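Local coordinates for protein Poly(Beta-D-mannuronate) lyase (Pseudopedobacter saltans, PDB 7O79) that probably cleaves poly(beta-D-mannuronate), the mannuronate stretches of alginate, by beta-elimination, as a beta-helical lyase of polysaccharide lyase family 6, at residues Gly207-Ile210 with Ile211-Lys214; Leu213-Asn216 with Arg217-Val220; Ile299-Ala302 with Gly303-Leu306; Tyr398-Gly401 with Ala402-Asp405. One frame throughout, in Å; residues are numbered along the deposited sequence.

Contact 1 (Gly207-Ile210 with Ile211-Lys214)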
ATOM      1  N   GLY A 207      10.655  -5.975  -2.603  1.00 21.94           N
ATOM      2  CA  GLY A 207      11.501  -5.879  -1.417  1.00 21.66           C
ATOM      3  C   GLY A 207      11.979  -4.474  -1.131  1.00 22.24           C
ATOM      4  O   GLY A 207      13.118  -4.278  -0.682  1.00 21.77           O
ATOM      5  N   MET A 208      11.134  -3.482  -1.409  1.00 21.52           N
ATOM      6  CA  MET A 208      11.450  -2.083  -1.168  1.00 20.66           C
ATOM      7  C   MET A 208      10.248  -1.404  -0.538  1.00 23.15           C
ATOM      8  O   MET A 208      10.251  -1.114   0.657  1.00 20.94           O
ATOM      9  CB  MET A 208      11.855  -1.380  -2.465  1.00 19.00           C
ATOM     10  CG  MET A 208      12.864  -2.190  -3.255  1.00 23.05           C
ATOM     11  SD  MET A 208      13.421  -1.433  -4.781  1.00 25.26           S
ATOM     12  CE  MET A 208      14.495  -2.767  -5.356  1.00 23.47           C
ATOM     13  N   GLU A 209       9.215  -1.153  -1.334  1.00 20.87           N
ATOM     14  CA  GLU A 209       7.984  -0.550  -0.846  1.00 23.40           C
ATOM     15  C   GLU A 209       6.903  -1.617  -0.916  1.00 22.08           C
ATOM     16  O   GLU A 209       6.428  -1.952  -1.999  1.00 21.17           O
ATOM     17  CB  GLU A 209       7.635   0.691  -1.656  1.00 21.26           C
ATOM     18  CG  GLU A 209       8.770   1.691  -1.665  1.00 23.42           C
ATOM     19  CD  GLU A 209       8.391   3.026  -2.293  1.00 28.94           C
ATOM     20  OE1 GLU A 209       9.307   3.757  -2.744  1.00 31.15           O
ATOM     21  OE2 GLU A 209       7.182   3.347  -2.337  1.00 29.16           O
ATOM     22  N   ILE A 210       6.567  -2.194   0.246  1.00 21.65           N
ATOM     23  CA  ILE A 210       5.441  -3.120   0.328  1.00 21.06           C
ATOM     24  C   ILE A 210       4.162  -2.397  -0.056  1.00 20.79           C
ATOM     25  O   ILE A 210       3.395  -2.840  -0.924  1.00 18.36           O
ATOM     26  CB  ILE A 210       5.325  -3.698   1.754  1.00 22.79           C
ATOM     27  CG1 ILE A 210       6.594  -4.446   2.163  1.00 24.00           C
ATOM     28  CG2 ILE A 210       4.093  -4.629   1.840  1.00 22.84           C
ATOM     29  CD1 ILE A 210       6.633  -4.807   3.663  1.00 20.95           C
ATOM     30  N   ILE A 211       3.907  -1.283   0.623  1.00 21.12           N
ATOM     31  CA  ILE A 211       2.835  -0.343   0.321  1.00 20.91           C
ATOM     32  C   ILE A 211       3.506   0.944  -0.136  1.00 21.58           C
ATOM     33  O   ILE A 211       4.473   1.400   0.486  1.00 23.34           O
ATOM     34  CB  ILE A 211       1.935  -0.113   1.551  1.00 20.03           C
ATOM     35  CG1 ILE A 211       1.086  -1.360   1.815  1.00 20.17           C
ATOM     36  CG2 ILE A 211       1.043   1.126   1.365  1.00 20.77           C
ATOM     37  CD1 ILE A 211       0.446  -1.419   3.209  1.00 22.42           C
ATOM     38  N   SER A 212       3.041   1.494  -1.246  1.00 21.96           N
ATOM     39  CA  SER A 212       3.599   2.727  -1.788  1.00 19.82           C
ATOM     40  C   SER A 212       2.457   3.719  -1.951  1.00 20.89           C
ATOM     41  O   SER A 212       1.658   3.610  -2.887  1.00 23.94           O
ATOM     42  CB  SER A 212       4.328   2.470  -3.104  1.00 22.21           C
ATOM     43  OG  SER A 212       4.907   3.658  -3.616  1.00 21.28           O
ATOM     44  N   LEU A 213       2.385   4.687  -1.040  1.00 20.36           N
ATOM     45  CA  LEU A 213       1.444   5.793  -1.155  1.00 19.95           C
ATOM     46  C   LEU A 213       2.056   6.893  -2.018  1.00 19.49           C
ATOM     47  O   LEU A 213       3.131   7.408  -1.708  1.00 21.16           O
ATOM     48  CB  LEU A 213       1.061   6.336   0.220  1.00 17.98           C
ATOM     49  CG  LEU A 213       0.624   5.286   1.253  1.00 20.05           C
ATOM     50  CD1 LEU A 213       0.188   5.956   2.553  1.00 20.04           C
ATOM     51  CD2 LEU A 213      -0.513   4.448   0.674  1.00 18.65           C
ATOM     52  N   LYS A 214       1.360   7.259  -3.087  1.00 20.68           N
ATOM     53  CA  LYS A 214       1.753   8.334  -3.992  1.00 20.69           C
ATOM     54  C   LYS A 214       0.571   9.260  -4.237  1.00 23.51           C
ATOM     55  O   LYS A 214       0.222   9.576  -5.377  1.00 24.24           O
ATOM     56  CB  LYS A 214       2.270   7.757  -5.305  1.00 23.98           C
ATOM     57  CG  LYS A 214       3.630   7.064  -5.184  1.00 20.95           C
ATOM     58  CD  LYS A 214       4.101   6.553  -6.549  1.00 25.82           C
ATOM     59  CE  LYS A 214       5.593   6.187  -6.512  1.00 26.48           C
ATOM     60  NZ  LYS A 214       6.019   5.406  -7.716  1.00 32.77           N
TER
HETATM   61  O   HOH W   1       8.631   4.422  -5.714  1.00 33.54           O
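Ser-212 OG donates to Glu-209 OE2 at 2.6 Å, a short, firm bond that spans the bend and is the tight part of the contact. The hydroxyl meets the carboxylate oxygen nearly in line with CD-OE2. It gets there because OG stands anti to the serine's backbone N (chi1 -178°), while the glutamate reaches out with an extended chain beyond CG. The CB atoms of Glu-209 and Ser-212 are 4.0 Å apart, so the side chains run close from their roots. The chain turns a corner at Ile-210 and Ile-211, passing from one face of the right-handed parallel beta-helix typical of this lyase family to the next. On the other side of the backbone the two isoleucines enter the hydrophobic interior. They meet each other only lightly, Ile-210 CG2 to Ile-211 CG1 at 4.4 Å, and both lean on Phe-200 of a neighbouring coil. Beyond the serine bond the polar side loosens: a water donates to Glu-209 OE1 at 3.1 Å, an oxygen with Arg-259 as a long, weak ion-pair partner, and accepts only weakly from Lys-214 NZ at 3.4 Å. Glu-209 OE2 and Lys-214 NZ stay 5.9 Å apart, with Arg-235 touching both side chains.

Contact 2 (Leu213-Asn216 with Arg217-Val220)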
ATOM      1  N   LEU A 213       2.385   4.687  -1.040  1.00 20.36           N
ATOM      2  CA  LEU A 213       1.444   5.793  -1.155  1.00 19.95           C
ATOM      3  C   LEU A 213       2.056   6.893  -2.018  1.00 19.49           C
ATOM      4  O   LEU A 213       3.131   7.408  -1.708  1.00 21.16           O
ATOM      5  CB  LEU A 213       1.061   6.336   0.220  1.00 17.98           C
ATOM      6  CG  LEU A 213       0.624   5.286   1.253  1.00 20.05           C
ATOM      7  CD1 LEU A 213       0.188   5.956   2.553  1.00 20.04           C
ATOM      8  CD2 LEU A 213      -0.513   4.448   0.674  1.00 18.65           C
ATOM      9  N   LYS A 214       1.360   7.259  -3.087  1.00 20.68           N
ATOM     10  CA  LYS A 214       1.753   8.334  -3.992  1.00 20.69           C
ATOM     11  C   LYS A 214       0.571   9.260  -4.237  1.00 23.51           C
ATOM     12  O   LYS A 214       0.222   9.576  -5.377  1.00 24.24           O
ATOM     13  CB  LYS A 214       2.270   7.757  -5.305  1.00 23.98           C
ATOM     14  CG  LYS A 214       3.630   7.064  -5.184  1.00 20.95           C
ATOM     15  CD  LYS A 214       4.101   6.553  -6.549  1.00 25.82           C
ATOM     16  CE  LYS A 214       5.593   6.187  -6.512  1.00 26.48           C
ATOM     17  NZ  LYS A 214       6.019   5.406  -7.716  1.00 32.77           N
ATOM     18  N   SER A 215      -0.085   9.672  -3.154  1.00 20.90           N
ATOM     19  CA  SER A 215      -1.315  10.469  -3.183  1.00 21.57           C
ATOM     20  C   SER A 215      -1.614  10.865  -1.740  1.00 22.04           C
ATOM     21  O   SER A 215      -0.919  10.432  -0.812  1.00 20.28           O
ATOM     22  CB  SER A 215      -2.497   9.702  -3.785  1.00 19.44           C
ATOM     23  OG  SER A 215      -2.650   8.437  -3.148  1.00 24.69           O
ATOM     24  N   ASN A 216      -2.693  11.643  -1.549  1.00 19.39           N
ATOM     25  CA  ASN A 216      -3.081  12.155  -0.232  1.00 22.43           C
ATOM     26  C   ASN A 216      -4.242  11.391   0.396  1.00 21.23           C
ATOM     27  O   ASN A 216      -5.022  10.711  -0.275  1.00 20.70           O
ATOM     28  CB  ASN A 216      -3.492  13.642  -0.280  1.00 22.62           C
ATOM     29  CG  ASN A 216      -2.410  14.544  -0.811  1.00 21.45           C
ATOM     30  OD1 ASN A 216      -1.273  14.122  -1.018  1.00 22.58           O
ATOM     31  ND2 ASN A 216      -2.742  15.814  -0.989  1.00 21.78           N
ATOM     32  N   ARG A 217      -4.345  11.548   1.726  1.00 23.59           N
ATOM     33  CA  ARG A 217      -5.520  11.190   2.538  1.00 23.29           C
ATOM     34  C   ARG A 217      -5.847   9.707   2.509  1.00 20.71           C
ATOM     35  O   ARG A 217      -7.009   9.311   2.586  1.00 23.12           O
ATOM     36  CB  ARG A 217      -6.747  12.016   2.165  1.00 23.48           C
ATOM     37  CG  ARG A 217      -6.445  13.455   1.956  1.00 27.39           C
ATOM     38  CD  ARG A 217      -6.750  14.204   3.227  1.00 27.79           C
ATOM     39  NE  ARG A 217      -6.331  15.598   3.151  1.00 34.39           N
ATOM     40  CZ  ARG A 217      -6.220  16.408   4.200  1.00 36.77           C
ATOM     41  NH1 ARG A 217      -6.486  15.962   5.424  1.00 34.90           N
ATOM     42  NH2 ARG A 217      -5.834  17.667   4.025  1.00 38.96           N
ATOM     43  N   ASN A 218      -4.821   8.893   2.472  1.00 19.18           N
ATOM     44  CA  ASN A 218      -4.986   7.464   2.508  1.00 20.90           C
ATOM     45  C   ASN A 218      -4.896   6.947   3.935  1.00 19.48           C
ATOM     46  O   ASN A 218      -4.322   7.577   4.766  1.00 20.49           O
ATOM     47  CB  ASN A 218      -3.946   6.811   1.626  1.00 18.68           C
ATOM     48  CG  ASN A 218      -4.079   7.240   0.181  1.00 17.93           C
ATOM     49  OD1 ASN A 218      -5.050   6.985  -0.440  1.00 19.21           O
ATOM     50  ND2 ASN A 218      -3.124   7.924  -0.296  1.00 18.23           N
ATOM     51  N   LYS A 219      -5.516   5.812   4.186  1.00 22.04           N
ATOM     52  CA  LYS A 219      -5.501   5.169   5.483  1.00 22.91           C
ATOM     53  C   LYS A 219      -4.910   3.761   5.460  1.00 21.02           C
ATOM     54  O   LYS A 219      -5.477   2.876   4.886  1.00 20.69           O
ATOM     55  CB  LYS A 219      -6.906   5.078   6.040  1.00 21.66           C
ATOM     56  CG  LYS A 219      -7.720   6.327   5.891  1.00 27.14           C
ATOM     57  CD  LYS A 219      -7.134   7.373   6.782  1.00 31.66           C
ATOM     58  CE  LYS A 219      -8.155   8.297   7.389  1.00 33.36           C
ATOM     59  NZ  LYS A 219      -7.992   9.617   6.775  1.00 40.37           N
ATOM     60  N   VAL A 220      -3.808   3.574   6.165  1.00 19.15           N
ATOM     61  CA  VAL A 220      -3.126   2.301   6.295  1.00 17.57           C
ATOM     62  C   VAL A 220      -3.300   1.962   7.778  1.00 22.15           C
ATOM     63  O   VAL A 220      -2.580   2.438   8.596  1.00 20.54           O
ATOM     64  CB  VAL A 220      -1.671   2.391   5.853  1.00 19.20           C
ATOM     65  CG1 VAL A 220      -1.035   1.043   5.916  1.00 18.91           C
ATOM     66  CG2 VAL A 220      -1.598   2.895   4.438  1.00 20.34           C
TER
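Asn-218 turns its amide back across the bend toward Ser-215, and ND2 donates to Ser-215 OG at 2.9 Å. The bond is fairly straight, with an N-H...O angle of 156°, and the hydroxyl oxygen lies close to the amide plane, in line for the N-H it accepts. The serine presents OG from between its own backbone N and carbonyl carbon (chi1 52°), and the same oxygen also bonds to Ile-177 O, so two partners fix its rotation. The other end of the amide is held as well: Asn-218 OD1 accepts from Phe-193 N on a neighbouring coil, which leaves the flat group little freedom to flip. An alanine at this position would lose both amide bonds, and Phe-193 N would probably be left without its acceptor and the serine hydroxyl with only the Ile-177 carbonyl of its two partners just named. Further in, Leu-213 and Val-220 slant across each other with methyls in contact, CD1 to CG2 at 4.0 Å, while Leu-213 CD2 sits 4.3 Å from Asn-218 CB. At the outer end Arg-217, with positive phi, lays its CG 3.7 Å from Asn-216 CB and carries its guanidinium to Phe-239 in a cation-pi contact; Asn-216 points elsewhere, OD1 accepting from Asn-238 N. The two short segments run 145° apart, turning strand 209-214 into strand 219-226. Asn-240 OD1 accepts from Asn-218 N just as Asn-218 OD1 accepts from Phe-193 N on the coil before, a repeat from coil to coil that resembles the asparagine ladders of parallel beta-helices.

Contact 3 (Ile299-Ala302 with Gly303-Leu306)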
ATOM      1  N   ILE A 299      12.472  18.108 -11.560  1.00 24.44           N
ATOM      2  CA  ILE A 299      11.383  17.263 -12.037  1.00 22.68           C
ATOM      3  C   ILE A 299      10.297  18.209 -12.539  1.00 25.46           C
ATOM      4  O   ILE A 299       9.720  18.966 -11.757  1.00 21.38           O
ATOM      5  CB  ILE A 299      10.844  16.340 -10.936  1.00 23.26           C
ATOM      6  CG1 ILE A 299      11.968  15.497 -10.298  1.00 25.39           C
ATOM      7  CG2 ILE A 299       9.718  15.471 -11.475  1.00 20.94           C
ATOM      8  CD1 ILE A 299      12.679  14.523 -11.246  1.00 25.42           C
ATOM      9  N   LEU A 300      10.030  18.177 -13.844  1.00 23.79           N
ATOM     10  CA  LEU A 300       9.090  19.098 -14.465  1.00 24.69           C
ATOM     11  C   LEU A 300       7.656  18.642 -14.245  1.00 25.56           C
ATOM     12  O   LEU A 300       7.373  17.444 -14.221  1.00 25.39           O
ATOM     13  CB  LEU A 300       9.376  19.199 -15.964  1.00 27.73           C
ATOM     14  CG  LEU A 300      10.769  19.695 -16.392  1.00 26.36           C
ATOM     15  CD1 LEU A 300      10.858  19.827 -17.935  1.00 29.85           C
ATOM     16  CD2 LEU A 300      11.083  21.034 -15.701  1.00 23.15           C
ATOM     17  N   ARG A 301       6.755  19.610 -14.072  1.00 23.66           N
ATOM     18  CA  ARG A 301       5.322  19.345 -13.951  1.00 26.81           C
ATOM     19  C   ARG A 301       4.561  20.617 -14.300  1.00 27.79           C
ATOM     20  O   ARG A 301       4.713  21.636 -13.621  1.00 25.93           O
ATOM     21  CB  ARG A 301       4.983  18.869 -12.528  1.00 26.07           C
ATOM     22  CG  ARG A 301       3.642  18.143 -12.389  1.00 32.82           C
ATOM     23  CD  ARG A 301       3.578  16.814 -13.162  1.00 30.69           C
ATOM     24  NE  ARG A 301       4.838  16.059 -13.126  1.00 33.62           N
ATOM     25  CZ  ARG A 301       5.235  15.274 -12.123  1.00 35.40           C
ATOM     26  NH1 ARG A 301       4.483  15.113 -11.029  1.00 32.53           N
ATOM     27  NH2 ARG A 301       6.399  14.644 -12.212  1.00 36.68           N
ATOM     28  N   ALA A 302       3.741  20.563 -15.347  1.00 26.82           N
ATOM     29  CA  ALA A 302       2.929  21.711 -15.715  1.00 27.21           C
ATOM     30  C   ALA A 302       1.798  21.902 -14.712  1.00 27.97           C
ATOM     31  O   ALA A 302       1.368  20.961 -14.034  1.00 29.72           O
ATOM     32  CB  ALA A 302       2.348  21.524 -17.114  1.00 30.20           C
ATOM     33  N   GLY A 303       1.306  23.132 -14.623  1.00 23.67           N
ATOM     34  CA  GLY A 303       0.209  23.414 -13.726  1.00 24.64           C
ATOM     35  C   GLY A 303       0.611  23.694 -12.296  1.00 26.33           C
ATOM     36  O   GLY A 303      -0.269  23.876 -11.452  1.00 27.34           O
ATOM     37  N   THR A 304       1.905  23.755 -11.998  1.00 29.23           N
ATOM     38  CA  THR A 304       2.398  24.026 -10.652  1.00 29.64           C
ATOM     39  C   THR A 304       2.940  25.449 -10.583  1.00 28.61           C
ATOM     40  O   THR A 304       3.175  26.076 -11.620  1.00 31.68           O
ATOM     41  CB  THR A 304       3.495  23.022 -10.253  1.00 28.50           C
ATOM     42  OG1 THR A 304       4.589  23.086 -11.184  1.00 29.57           O
ATOM     43  CG2 THR A 304       2.949  21.630 -10.225  1.00 26.21           C
ATOM     44  N   PRO A 305       3.132  26.001  -9.378  1.00 29.76           N
ATOM     45  CA  PRO A 305       3.616  27.387  -9.283  1.00 29.97           C
ATOM     46  C   PRO A 305       4.990  27.609  -9.887  1.00 35.02           C
ATOM     47  O   PRO A 305       5.274  28.722 -10.362  1.00 31.78           O
ATOM     48  CB  PRO A 305       3.632  27.652  -7.770  1.00 31.49           C
ATOM     49  CG  PRO A 305       2.631  26.716  -7.199  1.00 34.01           C
ATOM     50  CD  PRO A 305       2.632  25.500  -8.081  1.00 32.26           C
ATOM     51  N   LEU A 306       5.872  26.608  -9.857  1.00 28.43           N
ATOM     52  CA  LEU A 306       7.216  26.788 -10.388  1.00 28.13           C
ATOM     53  C   LEU A 306       7.458  26.010 -11.665  1.00 26.53           C
ATOM     54  O   LEU A 306       8.561  26.086 -12.221  1.00 29.98           O
ATOM     55  CB  LEU A 306       8.269  26.388  -9.344  1.00 30.42           C
ATOM     56  CG  LEU A 306       8.186  27.272  -8.097  1.00 32.09           C
ATOM     57  CD1 LEU A 306       8.795  26.570  -6.870  1.00 31.33           C
ATOM     58  CD2 LEU A 306       8.819  28.639  -8.366  1.00 31.28           C
TER
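Thr-304 OG1 donates to Arg-301 O at 2.8 Å, bridging the first and last residues of a type II beta turn. This turn begins the loop between strands 299-300 and 308-309, a small antiparallel pair that projects from the body of the beta-helix. The hydroxyl comes in with a C=O...O angle of 153°, somewhat tilted out of the carbonyl plane. Its position between the threonine's backbone N and carbonyl carbon (chi1 59°) turns OG1 back over the bend; Arg-308 O lies near the same hydroxyl as a second, weak partner. The methyl packs instead against the aliphatic root of the arginine, with Thr-304 CG2 4.1 Å from Arg-301 CB and 4.2 Å from Arg-301 CG. At the third position of the turn stands Gly-303, whose positive phi would jam a CB against Ala-302 O. Ala-302 itself points its methyl outward on this exposed bend, while the threonine side chain also rests on Val-309 of the returning strand. The arginine chain is doubled back by bends at its second and third torsions, which send NH1 to Ser-183 OG and leave NE in a weak bond to Leu-300 O, 3.1 Å long with an angle of 130° at the hydrogen.

Contact 4 (Tyr398-Gly401 with Ala402-Asp405)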
ATOM      1  N   TYR A 398      15.074   1.239  25.423  1.00 23.46           N
ATOM      2  CA  TYR A 398      15.380   0.081  26.248  1.00 25.68           C
ATOM      3  C   TYR A 398      16.695  -0.567  25.859  1.00 25.05           C
ATOM      4  O   TYR A 398      17.125  -0.507  24.708  1.00 25.70           O
ATOM      5  CB  TYR A 398      14.285  -0.977  26.145  1.00 30.04           C
ATOM      6  CG  TYR A 398      13.020  -0.636  26.886  1.00 36.87           C
ATOM      7  CD1 TYR A 398      12.101   0.254  26.362  1.00 38.88           C
ATOM      8  CD2 TYR A 398      12.758  -1.191  28.129  1.00 39.23           C
ATOM      9  CE1 TYR A 398      10.935   0.557  27.044  1.00 39.98           C
ATOM     10  CE2 TYR A 398      11.600  -0.888  28.825  1.00 42.43           C
ATOM     11  CZ  TYR A 398      10.694  -0.014  28.283  1.00 42.40           C
ATOM     12  OH  TYR A 398       9.536   0.278  28.969  1.00 46.85           O
ATOM     13  N   ASP A 399      17.328  -1.207  26.844  1.00 26.95           N
ATOM     14  CA  ASP A 399      18.397  -2.151  26.561  1.00 24.77           C
ATOM     15  C   ASP A 399      17.809  -3.250  25.683  1.00 24.81           C
ATOM     16  O   ASP A 399      16.791  -3.852  26.031  1.00 23.13           O
ATOM     17  CB  ASP A 399      18.956  -2.723  27.876  1.00 20.51           C
ATOM     18  CG  ASP A 399      20.074  -3.725  27.669  1.00 23.07           C
ATOM     19  OD1 ASP A 399      20.305  -4.205  26.536  1.00 23.39           O
ATOM     20  OD2 ASP A 399      20.748  -4.041  28.663  1.00 22.14           O
ATOM     21  N   ASN A 400      18.413  -3.479  24.515  1.00 24.93           N
ATOM     22  CA  ASN A 400      17.887  -4.519  23.641  1.00 25.21           C
ATOM     23  C   ASN A 400      17.988  -5.911  24.246  1.00 26.49           C
ATOM     24  O   ASN A 400      17.262  -6.811  23.813  1.00 24.58           O
ATOM     25  CB  ASN A 400      18.587  -4.470  22.293  1.00 24.32           C
ATOM     26  CG  ASN A 400      17.749  -5.066  21.199  1.00 28.09           C
ATOM     27  OD1 ASN A 400      16.692  -4.547  20.873  1.00 27.75           O
ATOM     28  ND2 ASN A 400      18.249  -6.131  20.577  1.00 27.47           N
ATOM     29  N   GLY A 401      18.854  -6.110  25.226  1.00 24.62           N
ATOM     30  CA  GLY A 401      18.922  -7.379  25.918  1.00 25.28           C
ATOM     31  C   GLY A 401      18.014  -7.470  27.121  1.00 25.21           C
ATOM     32  O   GLY A 401      18.054  -8.483  27.830  1.00 25.01           O
ATOM     33  N   ALA A 402      17.205  -6.428  27.384  1.00 26.51           N
ATOM     34  CA  ALA A 402      16.297  -6.407  28.532  1.00 29.67           C
ATOM     35  C   ALA A 402      14.994  -5.659  28.212  1.00 34.65           C
ATOM     36  O   ALA A 402      14.549  -4.825  29.007  1.00 38.13           O
ATOM     37  CB  ALA A 402      16.982  -5.769  29.750  1.00 24.72           C
ATOM     38  N   GLU A 403      14.382  -5.943  27.057  1.00 33.64           N
ATOM     39  CA  GLU A 403      13.198  -5.287  26.492  1.00 40.81           C
ATOM     40  C   GLU A 403      11.941  -5.399  27.357  1.00 46.39           C
ATOM     41  O   GLU A 403      11.886  -6.230  28.275  1.00 46.17           O
ATOM     42  CB  GLU A 403      12.942  -5.838  25.082  1.00 34.22           C
ATOM     43  CG  GLU A 403      13.762  -5.159  23.979  1.00 31.53           C
ATOM     44  CD  GLU A 403      13.876  -5.999  22.706  1.00 36.43           C
ATOM     45  OE1 GLU A 403      15.016  -6.342  22.343  1.00 39.47           O
ATOM     46  OE2 GLU A 403      12.853  -6.416  22.119  1.00 40.05           O
ATOM     47  N   PRO A 404      10.918  -4.571  27.080  1.00 48.10           N
ATOM     48  CA  PRO A 404       9.755  -4.477  27.984  1.00 50.47           C
ATOM     49  C   PRO A 404       9.042  -5.790  28.243  1.00 55.51           C
ATOM     50  O   PRO A 404       8.446  -5.943  29.319  1.00 61.90           O
ATOM     51  CB  PRO A 404       8.841  -3.491  27.246  1.00 49.90           C
ATOM     52  CG  PRO A 404       9.798  -2.596  26.553  1.00 48.77           C
ATOM     53  CD  PRO A 404      10.851  -3.532  26.032  1.00 46.09           C
ATOM     54  N   ASP A 405       9.048  -6.722  27.290  1.00 52.62           N
ATOM     55  CA  ASP A 405       8.550  -8.085  27.531  1.00 57.70           C
ATOM     56  C   ASP A 405       7.106  -8.113  28.053  1.00 60.35           C
ATOM     57  O   ASP A 405       6.150  -8.227  27.280  1.00 64.73           O
ATOM     58  CB  ASP A 405       9.473  -8.820  28.517  1.00 51.48           C
TER
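A type I beta turn runs from Asp-399 to Ala-402 in the loop after strand 391-397, closed by Ala-402 N donating to Asp-399 O at 2.9 Å. The aspartate adds a second bond: with CG anti to its backbone N (chi1 180°), OD1 reaches round to accept from Gly-401 N at 2.7 Å, from above the carboxylate plane, making an Asx turn. Beyond the turn Pro-404 lies over one face of the Tyr-398 ring, its CG above the ring centre in a CH-pi contact and its CD 3.7 Å from Tyr-398 CG. A serine in place of this tyrosine would remove the flat surface under the proline, which would probably be freer to shift. Alongside, Asn-400 and Glu-403 point the same way with amide and carboxylate planes 29° apart. Asn-400 OD1 and Glu-403 OE1 stand 2.9 Å apart, two acceptors, not bonded, while Glu-403 OE2 has a long, weak ion pair with Arg-273. The amide has its own partners, Ser-363 OG at OD1 and Asn-327 OD1 at ND2. The result is an Asx turn laid over a type I beta turn, a common pairing with Asp or Asn in first position, here in a surface loop.

Followed from the N terminus, contact 1 closes the corner within strand 209-214, and contact 2 follows directly, sharing Leu-213 and Lys-214 and turning that strand into 219-226. The pair also touch inside the coil, where Ile-211 CD1 lies 3.9 Å from Val-220 CG1, so consecutive bends of one beta-helix turn share the interior. Contact 3 comes later, in the loop of the hairpin 299-300 and 308-309, its nearest atoms about 9 Å from both earlier contacts. Contact 4 closes a surface turn after strand 391-397, its centre about 49 Å from that of contact 3. Contacts 1 and 2 overlap end to end, and contacts 3 and 4 follow in series; none nests in or crosses another.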